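Local coordinates for uncharacterized protein Tm1679 (Thermotoga maritima, PDB 3H3E) that binds zinc and is probably a metal-dependent enzyme of the metallo-beta-lactamase superfamily, though its substrate and reaction are unknown, at residues A[61-66]-A[83-88]; A[41-46]-A[66-71]. The protein carries 2 engineered substitutions. All coordinates share one frame; numbering follows the deposited sequence.

Contact 1: residues A[61-66]-A[83-88]; sequences LPKDVL and GKRVWL
K84 packs against V65, and W87 against L66 and D64, across two neighbouring parallel strands, 64-66 and 85-88, the outer limbs of a beta-alpha-beta unit in the metallo-beta-lactamase fold whose helix is 72-75. Three straight backbone bonds set the register: R85 N to K63 O, V65 N to R85 O, and W87 N to V65 O, the last at 2.9 Å. V65 thus uses both its N-H and its carbonyl between the strands.

D64, R85, L66 and W87 share one face of the sheet. The indole NE1 of W87 gives a nearly linear bond of 3.0 Å to OD1 of D64. The oxygen lies in the ring plane of W87, but the N-H comes to it from above the carboxylate, whose plane stands 74° from the ring. L66 packs over a face of the same indole, its CD2 3.8 Å from the centroid of the five-membered ring in a CH-pi contact. R85 runs extended alongside D64, and its NH1 forms a long salt bridge of 3.7 Å with OD1 of D64; the carboxylate probably balances the like charges of K63 NZ and R85 NH1. CZ2 of W87 lies over the rim of one face of the R85 guanidinium.

K84, more of whose surface is buried here than that of any other residue, follows the loop ahead of strand 64-66. CG2 of V65 lies against its CB, at 3.9 Å, and its CG. Bent at chi2 (-70°), the chain carries the ammonium back to P62. There NZ of K84 bonds to O of P62 at 3.2 Å, from above the carbonyl plane, and also to a water 3.1 Å away.

Contact 2: residues A[41-46]-A[66-71]; sequences LFDTGK and LISHGH. With ZN (zinc ion), chain B.
The HxHxDH signature of the metallo-beta-lactamase fold, here H69, H71, D73 and H74, begins in the zinc-binding loop 67-71, which follows strand 64-66 and is held against the end of strand 40-42 by D43 and S68. Short parallel pairing leads into it: N of L66, the strand's last residue, bonds to O of L41, and D43 N to O of L66, both at 2.8 Å. Beyond this pairing the carboxylate of D43 takes over from the backbone. Its OD1 receives the amide N-H of S68 at 2.9 Å and 173°, while OD2 receives the hydroxyl OG of S68, each oxygen using its syn lone pair. ND1 of H74 adds a third bond at OD2, and together these help to fix the carboxylate's rotation.

The hydroxyl of S68 sits between the backbone N and the carbonyl carbon (chi1 56°), where OG can give its proton to D43 and also accept ND1-H of H69 at 3.1 Å, nearly in the imidazole plane. CZ of F42 packs against CB of S68 at 3.4 Å, the phenyl ring meeting it obliquely.

H69 then offers NE2 to the zinc ion at 2.3 Å, and H71, at the N-cap of helix 72-75, binds through ND1 at 2.2 Å; H182 completes the protein ligands.

The relay from D43 through S68 to H69 therefore makes the aspartate a third-shell and the serine a second-shell group to the metal. OG of S68, by engaging ND1 of H69, helps to set the imidazole's orientation and leaves NE2 for zinc. If D43 is ionised, as its bonds to S68 suggest, its charge would probably polarise the serine hydroxyl and strengthen the bond to H69.

Contact 1 lies in a mixed sheet, and contact 2 runs from the same sheet into the loop beyond it, their centres 10 Å apart. They share L66, and their segments alternate along the chain in the order 41-46, 61-66, 66-71, 83-88. Backbone pairing carries on from one to the other: D64 O lies 2.9 Å from L41 N, and W87 O 3.0 Å from I67 N, both probable hydrogen bonds. Packing of V65 on T44 and of V86 on I67 joins them further. Contact 1 is the more peripheral. Strand 64-66, paired on both sides with 40-42 and 85-89, leads directly into the loop carrying H69 and H71, so the sheet helps to place these zinc ligands.

Contact 1: residues A[61-66]-A[83-88]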
loop_
_atom_site.group_PDB
_atom_site.type_symbol
_atom_site.label_atom_id
_atom_site.label_comp_id
_atom_site.label_asym_id
_atom_site.label_seq_id
_atom_site.Cartn_x
_atom_site.Cartn_y
_atom_site.Cartn_z
ATOM N N LEU A 61 -6.891 4.308 -16.834
ATOM C CA LEU A 61 -6.900 4.415 -15.381
ATOM C C LEU A 61 -8.127 5.180 -14.932
ATOM O O LEU A 61 -8.630 6.041 -15.658
ATOM C CB LEU A 61 -5.632 5.078 -14.842
ATOM C CG LEU A 61 -4.299 4.456 -15.239
ATOM C CD1 LEU A 61 -3.213 5.252 -14.583
ATOM C CD2 LEU A 61 -4.224 2.996 -14.853
ATOM N N PRO A 62 -8.609 4.870 -13.724
ATOM C CA PRO A 62 -9.864 5.430 -13.243
ATOM C C PRO A 62 -9.649 6.821 -12.665
ATOM O O PRO A 62 -8.526 7.289 -12.492
ATOM C CB PRO A 62 -10.266 4.467 -12.126
ATOM C CG PRO A 62 -9.082 3.502 -11.954
ATOM C CD PRO A 62 -7.940 4.085 -12.682
ATOM N N LYS A 63 -10.754 7.473 -12.360
ATOM C CA LYS A 63 -10.723 8.808 -11.822
ATOM C C LYS A 63 -10.016 8.844 -10.474
ATOM O O LYS A 63 -9.284 9.792 -10.178
ATOM C CB LYS A 63 -12.157 9.316 -11.675
ATOM C CG LYS A 63 -12.270 10.626 -10.956
ATOM C CD LYS A 63 -13.724 10.948 -10.678
ATOM C CE LYS A 63 -14.483 9.712 -10.240
ATOM N NZ LYS A 63 -15.680 10.102 -9.455
ATOM N N ASP A 64 -10.248 7.819 -9.655
ATOM C CA ASP A 64 -9.837 7.854 -8.250
ATOM C C ASP A 64 -8.502 7.189 -8.004
ATOM O O ASP A 64 -8.307 6.010 -8.302
ATOM C CB ASP A 64 -10.891 7.210 -7.342
ATOM C CG ASP A 64 -12.171 8.020 -7.254
ATOM O OD1 ASP A 64 -12.134 9.190 -6.818
ATOM O OD2 ASP A 64 -13.233 7.477 -7.596
ATOM N N VAL A 65 -7.585 7.959 -7.442
ATOM C CA VAL A 65 -6.286 7.442 -7.046
ATOM C C VAL A 65 -6.122 7.595 -5.540
ATOM O O VAL A 65 -6.285 8.690 -5.008
ATOM C CB VAL A 65 -5.168 8.206 -7.750
ATOM C CG1 VAL A 65 -3.808 7.625 -7.371
ATOM C CG2 VAL A 65 -5.410 8.199 -9.262
ATOM N N LEU A 66 -5.822 6.492 -4.860
ATOM C CA LEU A 66 -5.648 6.502 -3.414
ATOM C C LEU A 66 -4.181 6.440 -3.087
ATOM O O LEU A 66 -3.442 5.693 -3.713
ATOM C CB LEU A 66 -6.334 5.300 -2.782
ATOM C CG LEU A 66 -7.654 4.888 -3.396
ATOM C CD1 LEU A 66 -8.125 3.644 -2.714
ATOM C CD2 LEU A 66 -8.681 6.000 -3.264
ATOM N N GLY A 83 -6.171 15.787 -13.341
ATOM C CA GLY A 83 -7.609 15.656 -13.228
ATOM C C GLY A 83 -8.099 14.489 -12.402
ATOM O O GLY A 83 -9.292 14.220 -12.358
ATOM N N LYS A 84 -7.189 13.778 -11.754
ATOM C CA LYS A 84 -7.590 12.686 -10.878
ATOM C C LYS A 84 -8.106 13.255 -9.570
ATOM O O LYS A 84 -7.827 14.399 -9.228
ATOM C CB LYS A 84 -6.417 11.737 -10.613
ATOM C CG LYS A 84 -5.773 11.178 -11.878
ATOM C CD LYS A 84 -6.675 10.196 -12.608
ATOM C CE LYS A 84 -6.188 9.963 -14.014
ATOM N NZ LYS A 84 -7.038 9.014 -14.780
ATOM N N ARG A 85 -8.875 12.451 -8.853
ATOM C CA ARG A 85 -9.286 12.762 -7.502
ATOM C C ARG A 85 -8.380 11.962 -6.583
ATOM O O ARG A 85 -8.453 10.737 -6.526
ATOM C CB ARG A 85 -10.718 12.317 -7.318
ATOM C CG ARG A 85 -11.349 12.720 -6.030
ATOM C CD ARG A 85 -12.603 11.937 -5.915
ATOM N NE ARG A 85 -13.608 12.602 -5.108
ATOM C CZ ARG A 85 -14.809 12.091 -4.880
ATOM N NH1 ARG A 85 -15.137 10.912 -5.409
ATOM N NH2 ARG A 85 -15.670 12.758 -4.126
ATOM N N VAL A 86 -7.496 12.659 -5.885
ATOM C CA VAL A 86 -6.461 12.000 -5.105
ATOM C C VAL A 86 -6.852 11.943 -3.651
ATOM O O VAL A 86 -7.008 12.979 -3.006
ATOM C CB VAL A 86 -5.124 12.730 -5.206
ATOM C CG1 VAL A 86 -4.104 12.032 -4.334
ATOM C CG2 VAL A 86 -4.670 12.804 -6.651
ATOM N N TRP A 87 -7.020 10.723 -3.148
ATOM C CA TRP A 87 -7.425 10.499 -1.771
ATOM C C TRP A 87 -6.199 10.336 -0.906
ATOM O O TRP A 87 -5.545 9.302 -0.966
ATOM C CB TRP A 87 -8.238 9.224 -1.678
ATOM C CG TRP A 87 -9.517 9.264 -2.425
ATOM C CD1 TRP A 87 -9.667 9.333 -3.764
ATOM C CD2 TRP A 87 -10.836 9.215 -1.872
ATOM N NE1 TRP A 87 -10.997 9.345 -4.094
ATOM C CE2 TRP A 87 -11.739 9.265 -2.944
ATOM C CE3 TRP A 87 -11.341 9.144 -0.571
ATOM C CZ2 TRP A 87 -13.123 9.243 -2.764
ATOM C CZ3 TRP A 87 -12.724 9.124 -0.392
ATOM C CH2 TRP A 87 -13.593 9.175 -1.485
ATOM N N LEU A 88 -5.892 11.352 -0.107
ATOM C CA LEU A 88 -4.757 11.300 0.790
ATOM C C LEU A 88 -5.109 11.824 2.176
ATOM O O LEU A 88 -6.059 12.588 2.338
ATOM C CB LEU A 88 -3.588 12.097 0.217
ATOM C CG LEU A 88 -3.745 13.608 0.046
ATOM C CD1 LEU A 88 -2.388 14.254 -0.059
ATOM C CD2 LEU A 88 -4.588 13.941 -1.172
HETATM O O HOH W 1 -5.892 7.538 -17.256
#

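Contact 2: residues A[41-46]-A[66-71]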
loop_
_atom_site.group_PDB
_atom_site.type_symbol
_atom_site.label_atom_id
_atom_site.label_comp_id
_atom_site.label_asym_id
_atom_site.label_seq_id
_atom_site.Cartn_x
_atom_site.Cartn_y
_atom_site.Cartn_z
ATOM N N LEU A 41 -7.329 3.244 -8.328
ATOM C CA LEU A 41 -5.893 2.991 -8.406
ATOM C C LEU A 41 -5.226 3.254 -7.066
ATOM O O LEU A 41 -5.352 4.338 -6.515
ATOM C CB LEU A 41 -5.231 3.818 -9.512
ATOM C CG LEU A 41 -3.704 3.719 -9.676
ATOM C CD1 LEU A 41 -3.228 2.365 -10.221
ATOM C CD2 LEU A 41 -3.232 4.828 -10.568
ATOM N N PHE A 42 -4.528 2.245 -6.550
ATOM C CA PHE A 42 -3.848 2.326 -5.255
ATOM C C PHE A 42 -2.376 2.592 -5.483
ATOM O O PHE A 42 -1.656 1.717 -5.960
ATOM C CB PHE A 42 -4.005 1.016 -4.470
ATOM C CG PHE A 42 -3.580 1.114 -3.032
ATOM C CD1 PHE A 42 -4.469 1.544 -2.055
ATOM C CD2 PHE A 42 -2.296 0.775 -2.648
ATOM C CE1 PHE A 42 -4.080 1.643 -0.732
ATOM C CE2 PHE A 42 -1.912 0.866 -1.317
ATOM C CZ PHE A 42 -2.815 1.301 -0.364
ATOM N N ASP A 43 -1.941 3.802 -5.146
ATOM C CA ASP A 43 -0.564 4.242 -5.363
ATOM C C ASP A 43 -0.173 4.378 -6.847
ATOM O O ASP A 43 -0.881 3.922 -7.738
ATOM C CB ASP A 43 0.430 3.372 -4.578
ATOM C CG ASP A 43 0.411 3.675 -3.084
ATOM O OD1 ASP A 43 -0.319 4.604 -2.689
ATOM O OD2 ASP A 43 1.115 2.994 -2.309
ATOM N N THR A 44 0.957 5.028 -7.102
ATOM C CA THR A 44 1.326 5.386 -8.457
ATOM C C THR A 44 2.830 5.307 -8.752
ATOM O O THR A 44 3.296 5.943 -9.696
ATOM C CB THR A 44 0.873 6.824 -8.783
ATOM O OG1 THR A 44 1.537 7.745 -7.914
ATOM C CG2 THR A 44 -0.611 6.974 -8.614
ATOM N N GLY A 45 3.588 4.558 -7.958
ATOM C CA GLY A 45 5.016 4.414 -8.187
ATOM C C GLY A 45 5.870 5.661 -8.017
ATOM O O GLY A 45 5.447 6.643 -7.413
ATOM N N LYS A 46 7.087 5.613 -8.562
ATOM C CA LYS A 46 8.046 6.720 -8.522
ATOM C C LYS A 46 7.881 7.623 -9.737
ATOM O O LYS A 46 7.890 8.853 -9.621
ATOM C CB LYS A 46 9.473 6.158 -8.505
ATOM C CG LYS A 46 10.596 7.189 -8.534
ATOM C CD LYS A 46 11.979 6.524 -8.558
ATOM C CE LYS A 46 12.408 6.189 -9.968
ATOM N NZ LYS A 46 13.630 5.350 -10.016
ATOM N N LEU A 66 -5.822 6.492 -4.860
ATOM C CA LEU A 66 -5.648 6.502 -3.414
ATOM C C LEU A 66 -4.181 6.440 -3.087
ATOM O O LEU A 66 -3.442 5.693 -3.713
ATOM C CB LEU A 66 -6.334 5.300 -2.782
ATOM C CG LEU A 66 -7.654 4.888 -3.396
ATOM C CD1 LEU A 66 -8.125 3.644 -2.714
ATOM C CD2 LEU A 66 -8.681 6.000 -3.264
ATOM N N ILE A 67 -3.767 7.205 -2.087
ATOM C CA ILE A 67 -2.366 7.262 -1.711
ATOM C C ILE A 67 -2.164 6.678 -0.324
ATOM O O ILE A 67 -2.695 7.204 0.656
ATOM C CB ILE A 67 -1.864 8.697 -1.718
ATOM C CG1 ILE A 67 -1.944 9.266 -3.132
ATOM C CG2 ILE A 67 -0.443 8.739 -1.243
ATOM C CD1 ILE A 67 -1.112 8.495 -4.143
ATOM N N SER A 68 -1.394 5.597 -0.242
ATOM C CA SER A 68 -1.180 4.890 1.017
ATOM C C SER A 68 -0.354 5.707 2.007
ATOM O O SER A 68 -0.565 5.632 3.211
ATOM C CB SER A 68 -0.495 3.558 0.753
ATOM O OG SER A 68 0.711 3.753 0.046
ATOM N N HIS A 69 0.600 6.470 1.497
ATOM C CA HIS A 69 1.381 7.379 2.322
ATOM C C HIS A 69 2.212 8.302 1.423
ATOM O O HIS A 69 2.406 8.018 0.244
ATOM C CB HIS A 69 2.232 6.617 3.358
ATOM C CG HIS A 69 3.289 5.739 2.768
ATOM N ND1 HIS A 69 3.010 4.738 1.861
ATOM C CD2 HIS A 69 4.625 5.695 2.976
ATOM C CE1 HIS A 69 4.133 4.129 1.520
ATOM N NE2 HIS A 69 5.129 4.689 2.183
ATOM N N GLY A 70 2.670 9.425 1.960
ATOM C CA GLY A 70 3.351 10.414 1.137
ATOM C C GLY A 70 4.834 10.228 0.876
ATOM O O GLY A 70 5.573 11.199 0.890
ATOM N N HIS A 71 5.275 8.995 0.640
ATOM C CA HIS A 71 6.628 8.747 0.140
ATOM C C HIS A 71 6.707 8.873 -1.385
ATOM O O HIS A 71 5.736 8.595 -2.098
ATOM C CB HIS A 71 7.110 7.361 0.541
ATOM C CG HIS A 71 7.872 7.338 1.823
ATOM N ND1 HIS A 71 7.795 6.288 2.713
ATOM C CD2 HIS A 71 8.723 8.238 2.370
ATOM C CE1 HIS A 71 8.575 6.540 3.751
ATOM N NE2 HIS A 71 9.149 7.718 3.567
HETATM ZN ZN ZN B . 7.342 4.160 2.453
#